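Local coordinates for protein arsenate reductase (ArsC) (Archaeoglobus fulgidus, PDB 1Y1L) that probably reduces arsenate to arsenite as part of arsenical resistance, using a fold of the low molecular weight phosphotyrosine phosphatase family, at residues T10-M15 and W94-P99; E17-A22 and E113-V118; E38-T43 and E57-V62; K45-E50 and T106-L111. All blocks are in the same frame, centred on the assembly; numbering follows the deposited sequence.

Contact 1: T10-M15 and W94-P99; sequences TARSVM and WHIENP. With CD (cadmium ion), chain H.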
# COMPACT_ATOMS: atom_id res chain seq x y z
N THR A 10 -4.86 2.15 -22.83
CA THR A 10 -5.00 2.46 -24.24
C THR A 10 -3.73 2.13 -25.02
O THR A 10 -3.79 1.76 -26.19
CB THR A 10 -5.37 3.94 -24.43
OG1 THR A 10 -6.64 4.22 -23.81
CG2 THR A 10 -5.47 4.29 -25.87
N ALA A 11 -2.58 2.23 -24.35
CA ALA A 11 -1.30 1.97 -24.99
C ALA A 11 -0.42 0.91 -24.32
O ALA A 11 -0.42 -0.25 -24.73
CB ALA A 11 -0.53 3.27 -25.12
N ARG A 12 0.37 1.34 -23.33
CA ARG A 12 1.28 0.46 -22.60
C ARG A 12 0.66 -0.86 -22.17
O ARG A 12 1.23 -1.93 -22.38
CB ARG A 12 1.84 1.19 -21.38
CG ARG A 12 2.37 2.56 -21.70
CD ARG A 12 3.44 3.03 -20.74
NE ARG A 12 2.94 3.41 -19.42
CZ ARG A 12 1.97 4.29 -19.19
NH1 ARG A 12 1.61 4.57 -17.94
NH2 ARG A 12 1.33 4.87 -20.19
N SER A 13 -0.49 -0.77 -21.52
CA SER A 13 -1.19 -1.95 -21.05
C SER A 13 -1.29 -2.91 -22.20
O SER A 13 -0.85 -4.06 -22.13
CB SER A 13 -2.59 -1.53 -20.62
OG SER A 13 -2.55 -0.24 -20.03
N VAL A 14 -1.80 -2.38 -23.30
CA VAL A 14 -1.99 -3.16 -24.50
C VAL A 14 -0.69 -3.63 -25.14
O VAL A 14 -0.66 -4.68 -25.76
CB VAL A 14 -2.77 -2.35 -25.54
CG1 VAL A 14 -3.08 -3.22 -26.74
CG2 VAL A 14 -4.05 -1.78 -24.91
N MET A 15 0.36 -2.82 -25.07
CA MET A 15 1.63 -3.21 -25.67
C MET A 15 2.20 -4.42 -24.96
O MET A 15 2.52 -5.42 -25.60
CB MET A 15 2.65 -2.06 -25.63
CG MET A 15 2.36 -0.91 -26.58
SD MET A 15 3.55 0.46 -26.44
CE MET A 15 3.68 1.03 -28.12
N TRP A 94 5.87 -1.40 -12.65
CA TRP A 94 6.80 -0.96 -13.67
C TRP A 94 6.62 0.51 -13.91
O TRP A 94 5.55 0.95 -14.32
CB TRP A 94 6.55 -1.68 -14.99
CG TRP A 94 6.88 -3.12 -14.97
CD1 TRP A 94 7.39 -3.83 -13.93
CD2 TRP A 94 6.68 -4.05 -16.03
NE1 TRP A 94 7.51 -5.15 -14.27
CE2 TRP A 94 7.07 -5.31 -15.56
CE3 TRP A 94 6.19 -3.94 -17.34
CZ2 TRP A 94 7.00 -6.46 -16.34
CZ3 TRP A 94 6.12 -5.07 -18.12
CH2 TRP A 94 6.52 -6.31 -17.62
N HIS A 95 7.66 1.29 -13.64
CA HIS A 95 7.59 2.72 -13.88
C HIS A 95 7.95 2.95 -15.35
O HIS A 95 9.11 2.85 -15.75
CB HIS A 95 8.53 3.45 -12.93
CG HIS A 95 8.23 3.20 -11.48
ND1 HIS A 95 7.09 3.69 -10.86
CD2 HIS A 95 8.91 2.53 -10.53
CE1 HIS A 95 7.09 3.32 -9.59
NE2 HIS A 95 8.19 2.62 -9.37
N ILE A 96 6.93 3.20 -16.16
CA ILE A 96 7.10 3.41 -17.58
C ILE A 96 6.50 4.73 -18.05
O ILE A 96 5.34 5.05 -17.78
CB ILE A 96 6.46 2.26 -18.37
CG1 ILE A 96 7.12 0.93 -17.97
CG2 ILE A 96 6.61 2.49 -19.86
CD1 ILE A 96 6.51 -0.29 -18.62
N GLU A 97 7.33 5.49 -18.77
CA GLU A 97 6.97 6.79 -19.33
C GLU A 97 5.67 6.71 -20.09
O GLU A 97 5.48 5.83 -20.91
CB GLU A 97 8.08 7.26 -20.27
CG GLU A 97 7.78 8.49 -21.09
CD GLU A 97 8.98 8.96 -21.89
OE1 GLU A 97 9.13 10.19 -22.07
OE2 GLU A 97 9.78 8.11 -22.33
N ASN A 98 4.77 7.63 -19.80
CA ASN A 98 3.47 7.68 -20.45
C ASN A 98 3.65 8.28 -21.84
O ASN A 98 3.93 9.48 -21.96
CB ASN A 98 2.54 8.55 -19.61
CG ASN A 98 1.11 8.39 -20.00
OD1 ASN A 98 0.78 7.72 -20.98
ND2 ASN A 98 0.23 8.98 -19.22
N PRO A 99 3.52 7.47 -22.91
CA PRO A 99 3.70 7.98 -24.28
C PRO A 99 2.57 8.88 -24.77
O PRO A 99 2.77 9.68 -25.68
CB PRO A 99 3.77 6.70 -25.10
CG PRO A 99 2.81 5.83 -24.42
CD PRO A 99 3.18 6.04 -22.96
CD CD H . 7.82 3.12 -7.06

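Contact 2: E17-A22 and E113-V118; sequences EALFNA and EIEERV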
# COMPACT_ATOMS: atom_id res chain seq x y z
N GLU A 17 0.86 -6.67 -23.16
CA GLU A 17 0.05 -7.85 -23.41
C GLU A 17 0.50 -8.56 -24.68
O GLU A 17 0.97 -9.69 -24.64
CB GLU A 17 -1.42 -7.48 -23.50
CG GLU A 17 -2.32 -8.59 -23.98
CD GLU A 17 -3.80 -8.20 -23.98
OE1 GLU A 17 -4.66 -9.11 -23.91
OE2 GLU A 17 -4.11 -6.98 -24.07
N ALA A 18 0.36 -7.86 -25.81
CA ALA A 18 0.72 -8.38 -27.13
C ALA A 18 2.15 -8.91 -27.23
O ALA A 18 2.39 -9.94 -27.87
CB ALA A 18 0.48 -7.32 -28.19
N LEU A 19 3.09 -8.20 -26.64
CA LEU A 19 4.48 -8.62 -26.65
C LEU A 19 4.70 -9.87 -25.80
O LEU A 19 5.51 -10.75 -26.14
CB LEU A 19 5.36 -7.49 -26.14
CG LEU A 19 5.43 -6.36 -27.14
CD1 LEU A 19 5.94 -5.14 -26.44
CD2 LEU A 19 6.34 -6.73 -28.29
N PHE A 20 4.03 -9.89 -24.65
CA PHE A 20 4.11 -11.01 -23.73
C PHE A 20 3.68 -12.27 -24.48
O PHE A 20 4.46 -13.23 -24.61
CB PHE A 20 3.17 -10.77 -22.54
CG PHE A 20 3.31 -11.77 -21.45
CD1 PHE A 20 4.18 -11.54 -20.41
CD2 PHE A 20 2.62 -12.95 -21.51
CE1 PHE A 20 4.37 -12.49 -19.43
CE2 PHE A 20 2.80 -13.91 -20.55
CZ PHE A 20 3.68 -13.68 -19.50
N ASN A 21 2.46 -12.25 -24.99
CA ASN A 21 1.88 -13.36 -25.72
C ASN A 21 2.75 -13.88 -26.86
O ASN A 21 2.74 -15.07 -27.18
CB ASN A 21 0.51 -12.97 -26.26
CG ASN A 21 -0.52 -12.80 -25.18
OD1 ASN A 21 -1.50 -12.07 -25.33
ND2 ASN A 21 -0.32 -13.50 -24.08
N ALA A 22 3.46 -12.98 -27.53
CA ALA A 22 4.33 -13.38 -28.63
C ALA A 22 5.63 -14.00 -28.12
O ALA A 22 6.42 -14.54 -28.90
CB ALA A 22 4.63 -12.19 -29.53
N GLU A 113 11.09 -0.46 -24.13
CA GLU A 113 11.26 -0.70 -22.69
C GLU A 113 10.35 -1.79 -22.22
O GLU A 113 10.75 -2.66 -21.47
CB GLU A 113 10.98 0.55 -21.89
CG GLU A 113 12.14 1.52 -21.84
CD GLU A 113 12.04 2.46 -20.66
OE1 GLU A 113 12.04 1.97 -19.51
OE2 GLU A 113 11.97 3.69 -20.89
N ILE A 114 9.09 -1.69 -22.61
CA ILE A 114 8.11 -2.70 -22.26
C ILE A 114 8.59 -4.07 -22.75
O ILE A 114 8.42 -5.07 -22.06
CB ILE A 114 6.76 -2.38 -22.90
CG1 ILE A 114 6.23 -1.05 -22.36
CG2 ILE A 114 5.77 -3.49 -22.63
CD1 ILE A 114 4.85 -0.71 -22.87
N GLU A 115 9.19 -4.09 -23.93
CA GLU A 115 9.70 -5.30 -24.56
C GLU A 115 10.88 -5.87 -23.80
O GLU A 115 10.99 -7.08 -23.64
CB GLU A 115 10.11 -5.03 -26.01
CG GLU A 115 10.37 -6.29 -26.84
CD GLU A 115 10.59 -6.01 -28.31
OE1 GLU A 115 11.26 -5.01 -28.64
OE2 GLU A 115 10.11 -6.80 -29.16
N GLU A 116 11.80 -5.01 -23.39
CA GLU A 116 12.97 -5.43 -22.63
C GLU A 116 12.50 -6.02 -21.31
O GLU A 116 13.10 -6.96 -20.79
CB GLU A 116 13.86 -4.23 -22.33
CG GLU A 116 15.04 -4.54 -21.43
CD GLU A 116 15.36 -3.42 -20.44
OE1 GLU A 116 16.02 -2.44 -20.84
OE2 GLU A 116 14.94 -3.51 -19.26
N ARG A 117 11.45 -5.43 -20.76
CA ARG A 117 10.90 -5.88 -19.49
C ARG A 117 10.07 -7.14 -19.64
O ARG A 117 10.14 -8.01 -18.78
CB ARG A 117 10.09 -4.76 -18.82
CG ARG A 117 10.96 -3.56 -18.42
CD ARG A 117 10.20 -2.44 -17.74
NE ARG A 117 10.17 -2.57 -16.29
CZ ARG A 117 10.24 -1.55 -15.44
NH1 ARG A 117 10.21 -1.77 -14.13
NH2 ARG A 117 10.36 -0.30 -15.88
N VAL A 118 9.27 -7.24 -20.70
CA VAL A 118 8.46 -8.43 -20.90
C VAL A 118 9.38 -9.62 -21.16
O VAL A 118 9.20 -10.68 -20.59
CB VAL A 118 7.45 -8.26 -22.05
CG1 VAL A 118 6.80 -9.59 -22.37
CG2 VAL A 118 6.38 -7.26 -21.66

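Contact 3: E38-T43 and E57-V62; sequences ERVDET and EKPRTV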
# COMPACT_ATOMS: atom_id res chain seq x y z
N GLU A 38 -12.45 4.94 -24.54
CA GLU A 38 -13.20 4.50 -25.71
C GLU A 38 -12.38 3.71 -26.73
O GLU A 38 -12.81 2.65 -27.20
CB GLU A 38 -13.84 5.70 -26.42
CG GLU A 38 -14.11 6.94 -25.53
CD GLU A 38 -15.41 6.86 -24.72
OE1 GLU A 38 -15.43 6.18 -23.68
OE2 GLU A 38 -16.40 7.52 -25.12
N ARG A 39 -11.21 4.24 -27.08
CA ARG A 39 -10.35 3.63 -28.09
C ARG A 39 -8.93 3.24 -27.70
O ARG A 39 -8.32 3.87 -26.84
CB ARG A 39 -10.26 4.56 -29.32
CG ARG A 39 -9.90 6.06 -29.02
CD ARG A 39 -8.52 6.25 -28.34
NE ARG A 39 -8.02 7.63 -28.37
CZ ARG A 39 -7.07 8.11 -27.56
NH1 ARG A 39 -6.67 9.37 -27.68
NH2 ARG A 39 -6.54 7.34 -26.62
N VAL A 40 -8.40 2.21 -28.35
CA VAL A 40 -7.02 1.81 -28.09
C VAL A 40 -6.21 2.73 -28.99
O VAL A 40 -6.62 3.04 -30.11
CB VAL A 40 -6.76 0.33 -28.44
CG1 VAL A 40 -5.28 0.06 -28.59
CG2 VAL A 40 -7.30 -0.55 -27.34
N ASP A 41 -5.08 3.20 -28.47
CA ASP A 41 -4.22 4.13 -29.19
C ASP A 41 -3.94 3.68 -30.60
O ASP A 41 -3.65 2.51 -30.85
CB ASP A 41 -2.89 4.38 -28.45
CG ASP A 41 -2.40 5.77 -28.77
OD1 ASP A 41 -1.96 6.02 -29.90
OD2 ASP A 41 -2.47 6.63 -27.87
N GLU A 42 -4.04 4.64 -31.52
CA GLU A 42 -3.81 4.39 -32.93
C GLU A 42 -2.31 4.25 -33.21
O GLU A 42 -1.92 3.53 -34.13
CB GLU A 42 -4.42 5.50 -33.77
CG GLU A 42 -5.92 5.72 -33.50
CD GLU A 42 -6.78 4.48 -33.74
OE1 GLU A 42 -6.57 3.77 -34.76
OE2 GLU A 42 -7.69 4.21 -32.92
N THR A 43 -1.48 4.93 -32.42
CA THR A 43 -0.04 4.85 -32.60
C THR A 43 0.41 3.45 -32.24
O THR A 43 1.32 2.89 -32.87
CB THR A 43 0.69 5.80 -31.67
OG1 THR A 43 0.12 7.10 -31.82
CG2 THR A 43 2.17 5.84 -32.01
N GLU A 57 -8.92 -5.19 -28.98
CA GLU A 57 -10.00 -4.55 -29.73
C GLU A 57 -10.49 -3.28 -29.05
O GLU A 57 -10.73 -2.27 -29.71
CB GLU A 57 -11.19 -5.50 -29.91
CG GLU A 57 -10.83 -6.95 -30.21
CD GLU A 57 -10.28 -7.70 -28.98
OE1 GLU A 57 -10.88 -7.60 -27.89
OE2 GLU A 57 -9.23 -8.38 -29.11
N LYS A 58 -10.67 -3.34 -27.74
CA LYS A 58 -11.17 -2.20 -26.98
C LYS A 58 -10.68 -2.25 -25.54
O LYS A 58 -10.59 -3.32 -24.95
CB LYS A 58 -12.70 -2.17 -27.03
CG LYS A 58 -13.34 -3.45 -26.51
CD LYS A 58 -14.82 -3.54 -26.84
CE LYS A 58 -15.06 -4.29 -28.14
NZ LYS A 58 -14.56 -3.58 -29.34
N PRO A 59 -10.33 -1.09 -24.97
CA PRO A 59 -9.84 -1.02 -23.58
C PRO A 59 -10.86 -1.59 -22.60
O PRO A 59 -12.06 -1.32 -22.71
CB PRO A 59 -9.67 0.49 -23.37
CG PRO A 59 -9.29 0.97 -24.72
CD PRO A 59 -10.28 0.24 -25.59
N ARG A 60 -10.41 -2.43 -21.68
CA ARG A 60 -11.31 -2.99 -20.69
C ARG A 60 -10.91 -2.55 -19.29
O ARG A 60 -9.78 -2.79 -18.84
CB ARG A 60 -11.42 -4.53 -20.79
CG ARG A 60 -10.26 -5.34 -20.21
CD ARG A 60 -10.61 -6.83 -20.13
NE ARG A 60 -9.57 -7.63 -19.47
CZ ARG A 60 -9.70 -8.91 -19.10
NH1 ARG A 60 -8.68 -9.52 -18.52
NH2 ARG A 60 -10.83 -9.56 -19.30
N THR A 61 -11.81 -1.86 -18.61
CA THR A 61 -11.53 -1.40 -17.27
C THR A 61 -11.32 -2.61 -16.35
O THR A 61 -11.88 -3.69 -16.57
CB THR A 61 -12.66 -0.51 -16.73
OG1 THR A 61 -12.98 0.50 -17.70
CG2 THR A 61 -12.24 0.17 -15.43
N VAL A 62 -10.49 -2.43 -15.33
CA VAL A 62 -10.18 -3.48 -14.38
C VAL A 62 -11.41 -3.85 -13.54
O VAL A 62 -11.43 -4.87 -12.85
CB VAL A 62 -8.99 -3.03 -13.48
CG1 VAL A 62 -9.43 -1.98 -12.48
CG2 VAL A 62 -8.34 -4.22 -12.80

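Contact 4: K45-E50 and T106-L111; sequences KRLLAE and TYRRVL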
# COMPACT_ATOMS: atom_id res chain seq x y z
N LYS A 45 -1.55 0.49 -32.07
CA LYS A 45 -2.00 -0.54 -32.98
C LYS A 45 -1.22 -0.53 -34.27
O LYS A 45 -1.06 -1.56 -34.92
CB LYS A 45 -3.51 -0.44 -33.23
CG LYS A 45 -3.98 0.86 -33.78
CD LYS A 45 -5.47 0.81 -34.08
CE LYS A 45 -6.28 0.69 -32.81
NZ LYS A 45 -7.74 0.82 -33.09
N ARG A 46 -0.73 0.66 -34.64
CA ARG A 46 0.06 0.84 -35.85
C ARG A 46 1.40 0.22 -35.56
O ARG A 46 1.89 -0.60 -36.33
CB ARG A 46 0.24 2.33 -36.16
CG ARG A 46 1.31 2.62 -37.22
CD ARG A 46 1.86 4.03 -37.09
NE ARG A 46 3.14 4.20 -37.77
CZ ARG A 46 4.12 5.02 -37.36
NH1 ARG A 46 5.25 5.11 -38.05
NH2 ARG A 46 3.98 5.74 -36.25
N LEU A 47 2.00 0.64 -34.46
CA LEU A 47 3.30 0.14 -34.04
C LEU A 47 3.36 -1.39 -33.85
O LEU A 47 4.38 -2.02 -34.12
CB LEU A 47 3.73 0.86 -32.76
CG LEU A 47 4.70 2.04 -32.89
CD1 LEU A 47 4.44 2.83 -34.14
CD2 LEU A 47 4.60 2.91 -31.66
N LEU A 48 2.27 -1.96 -33.34
CA LEU A 48 2.20 -3.39 -33.14
C LEU A 48 1.97 -4.09 -34.46
O LEU A 48 2.57 -5.14 -34.73
CB LEU A 48 1.11 -3.75 -32.13
CG LEU A 48 1.41 -3.39 -30.67
CD1 LEU A 48 0.20 -3.68 -29.80
CD2 LEU A 48 2.62 -4.17 -30.19
N ALA A 49 1.09 -3.52 -35.29
CA ALA A 49 0.77 -4.08 -36.60
C ALA A 49 2.00 -4.05 -37.51
O ALA A 49 2.11 -4.80 -38.48
CB ALA A 49 -0.36 -3.31 -37.25
N GLU A 50 2.91 -3.14 -37.21
CA GLU A 50 4.15 -2.98 -37.94
C GLU A 50 5.08 -4.14 -37.53
O GLU A 50 6.05 -4.45 -38.22
CB GLU A 50 4.77 -1.62 -37.58
CG GLU A 50 6.00 -1.21 -38.37
CD GLU A 50 6.50 0.17 -37.97
OE1 GLU A 50 5.81 1.16 -38.30
OE2 GLU A 50 7.57 0.25 -37.33
N THR A 106 8.61 8.62 -29.33
CA THR A 106 8.52 8.31 -27.90
C THR A 106 7.75 7.02 -27.68
O THR A 106 8.07 6.25 -26.78
CB THR A 106 7.85 9.47 -27.13
OG1 THR A 106 8.79 10.54 -26.98
CG2 THR A 106 7.40 9.03 -25.74
N TYR A 107 6.72 6.80 -28.49
CA TYR A 107 5.93 5.59 -28.40
C TYR A 107 6.80 4.36 -28.65
O TYR A 107 6.69 3.36 -27.95
CB TYR A 107 4.82 5.63 -29.42
CG TYR A 107 3.54 6.18 -28.88
CD1 TYR A 107 3.40 7.52 -28.60
CD2 TYR A 107 2.45 5.35 -28.69
CE1 TYR A 107 2.21 8.03 -28.14
CE2 TYR A 107 1.25 5.85 -28.23
CZ TYR A 107 1.13 7.18 -27.96
OH TYR A 107 -0.07 7.64 -27.50
N ARG A 108 7.62 4.42 -29.69
CA ARG A 108 8.50 3.31 -30.00
C ARG A 108 9.46 3.06 -28.84
O ARG A 108 9.75 1.91 -28.51
CB ARG A 108 9.28 3.58 -31.29
CG ARG A 108 8.47 3.35 -32.58
CD ARG A 108 9.35 3.38 -33.83
NE ARG A 108 8.68 2.84 -35.01
CZ ARG A 108 7.89 3.54 -35.83
NH1 ARG A 108 7.34 2.95 -36.87
NH2 ARG A 108 7.66 4.83 -35.61
N ARG A 109 9.96 4.14 -28.26
CA ARG A 109 10.87 4.04 -27.12
C ARG A 109 10.15 3.32 -25.97
O ARG A 109 10.73 2.47 -25.29
CB ARG A 109 11.32 5.43 -26.69
CG ARG A 109 12.46 5.46 -25.68
CD ARG A 109 11.97 6.02 -24.35
NE ARG A 109 12.97 6.91 -23.77
CZ ARG A 109 12.86 8.24 -23.73
NH1 ARG A 109 13.84 8.96 -23.19
NH2 ARG A 109 11.77 8.85 -24.19
N VAL A 110 8.89 3.69 -25.74
CA VAL A 110 8.07 3.07 -24.70
C VAL A 110 7.87 1.61 -25.04
O VAL A 110 7.89 0.75 -24.16
CB VAL A 110 6.70 3.76 -24.59
CG1 VAL A 110 5.75 2.93 -23.75
CG2 VAL A 110 6.87 5.13 -23.98
N LEU A 111 7.67 1.32 -26.32
CA LEU A 111 7.46 -0.05 -26.77
C LEU A 111 8.67 -0.91 -26.44
O LEU A 111 8.52 -2.04 -25.98
CB LEU A 111 7.23 -0.07 -28.28
CG LEU A 111 7.02 -1.46 -28.88
CD1 LEU A 111 5.76 -2.04 -28.29
CD2 LEU A 111 6.90 -1.39 -30.39

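Contact 1: T10-M15 and W94-P99
R12 reaches across to I96, E97, N98 and P99, and its side chain carries nearly all of this buried contact. The aliphatic part comes first: CD of R12 lies against CG2 of I96 at 3.3 Å, the two side chains running past one another in opposite directions. One carbon earlier, R12 CG rests 3.8 Å from P99 CD. The arginine chain then bends at its third torsion (chi3 -74°), which swings the guanidinium round beneath the backbone of E97 and N98. CA of N98 stands 3.5 Å above one face of that group, toward its rim. NH2 of R12 comes within 3.0 Å of OD1 of N98, with the amide plane turned 50° from the guanidinium plane. Beside this, CB of A11 touches CG of P99 at 4.3 Å.

The sequence leading into R12 fits the CX5RS phosphate-binding loop of the low molecular weight phosphatase family, in which this arginine probably helps to hold an oxyanion. N98 and P99 appear to stand where relatives carry the Asp-Pro pair of the general acid.

Further out, E78 forms a salt bridge with NH1 of R12, a further hold on the guanidinium. A11 is the N-cap of helix 12-21. I96 is tied by its backbone to C77, one half of the C77-C82 disulfide. The CB of H95 is directed away from segment 10-15, and NE2 of H95 binds a cadmium ion at 2.4 Å together with D88 of the second subunit.

Contact 2: E17-A22 and E113-V118
Helix segments 17-21 and 113-118 approach to 9.5 Å between axes and cross at -39°, running broadly in the same direction, with the CA atoms of L19 and E115, and those of F20 and V118, nearest each other. V118 points its CG1, anti to the backbone N (chi1 171°), at the backbone of helix 12-21, near CA of F20. The same methyl of V118 meets CD1 of the F20 ring at 3.8 Å, approaching it at a slant.

L19 packs alongside, its two methyls divided between neighbours. CD1 of L19 lies on CG2 of I114 at 4.2 Å and equally on CB of E115, whereas CD2 of L19 is 3.9 Å from OE2 of E115; the leucine crosses both partners at about a right angle. The acidic end of E115 is not left to the leucine, because OE2 also makes a salt bridge with R51. The glutamate therefore contributes its methylene to the apolar interface while its carboxylate pairs with R51.

Around this interface F20 meets the ring of F4 from strand 2-6, and I114 also packs on M15 and A16. Such apolar pairing of helix 12-21, which follows the first strand, with the C-terminal helix 106-121 belongs to the α/β fold of low molecular weight phosphatases, built round a four-stranded parallel sheet.

Contact 3: E38-T43 and E57-V62
OD1 of D41, next in the chain to the V40 that packs on P59, accepts the backbone N-H of T43 at 2.8 Å. The bond bends to 151° and uses the anti lone pair of the carboxylate oxygen. It makes D41 the N-cap of helix 42-49. OD2, the other oxygen, takes a hydrogen bond from OH of Y107, so the carboxylate is held from two directions and joins the start of this helix to helix 106-121. OG1 of T43 is hydrogen-bonded to D103.

In the fold, these are two surface loops flanking helix 42-49, one leading into it and the other following it, and both lie near the presumed phosphate-binding loop. The carbonyl of T10, in that loop, probably accepts a hydrogen bond from N of D41, and P59 touches N9.

Across the contact itself the touching is apolar and centred on one proline. CG2 of V40 sits against CD of P59 at 3.5 Å and against its CG at 3.6 Å. The valine torsion (chi1 162°) sends CG1 anti to the backbone N and leaves CG2 beside it, facing the pyrrolidine ring. The ring is also met by backbone carbonyls: CD of P59 lies 3.8 Å from O of E38, and CG of P59 lies 3.7 Å from O of R39. Just beyond the proline, R60 pairs by its backbone with G33, giving 57-62 an anchorage at strand 29-33, and its guanidinium forms a salt bridge with E30.

Contact 4: K45-E50 and T106-L111
E50, close to the end of helix 42-49, forms a salt bridge with R108 of helix 106-121. NH1 of R108 donates to OE2 of E50 at 2.7 Å along a nearly straight line (172°), entering on the syn lone pair and staying in the guanidinium plane. OE1 of E50 is almost as near to NH1 of R108, at 2.8 Å, so the single nitrogen sits in the mouth of the carboxylate, whose plane is nearly coplanar with that of the guanidinium.

R46 completes the network, its NH1 near the plane of the R108 guanidinium, at its edge, with the two guanidinium planes 80° apart. From NH1 of R46 to OE1 of E50 is a long 4.0 Å, a pairing of charges alone, since no N-H of R46 points at that oxygen. The shared carboxylate probably offsets the closeness of the two positive groups.

Beneath the charges lies L47. Its CD1 is centred on one face of the R108 guanidinium at 3.9 Å from CZ, so that a methyl group backs the guanidinium, while CD2 of L47 turns to CB of Y107 at 3.5 Å. Deeper in, CD2 of L48 touches CD1 of L111 at 4.2 Å.

The helix segments cross at -59° with axes 10.8 Å apart and these side chains between them. Helix 12-21 meets both partners at the buried margin: L48 packs on its A18, and L111 on its M15 and L19.

Three helices tie the contacts together: contacts 1 and 2 share helix 12-21, contacts 2 and 4 share helix 106-121, and contacts 3 and 4 share helix 42-49. Contacts 1, 2 and 4 touch one another, their centres about 11 to 12 Å apart, for example through L19 and L111 or E97 and R109. Contact 3 touches contacts 1 and 4 but not contact 2, about 17 Å away between centres. Along the chain, contacts 3 and 4 are each nested within the loop closed by contact 2; contact 3 also lies inside contact 1 and crosses contact 4, while contact 1 crosses contacts 2 and 4. Contacts 1 and 3 meet at T10, near the end of the probable phosphate-binding loop.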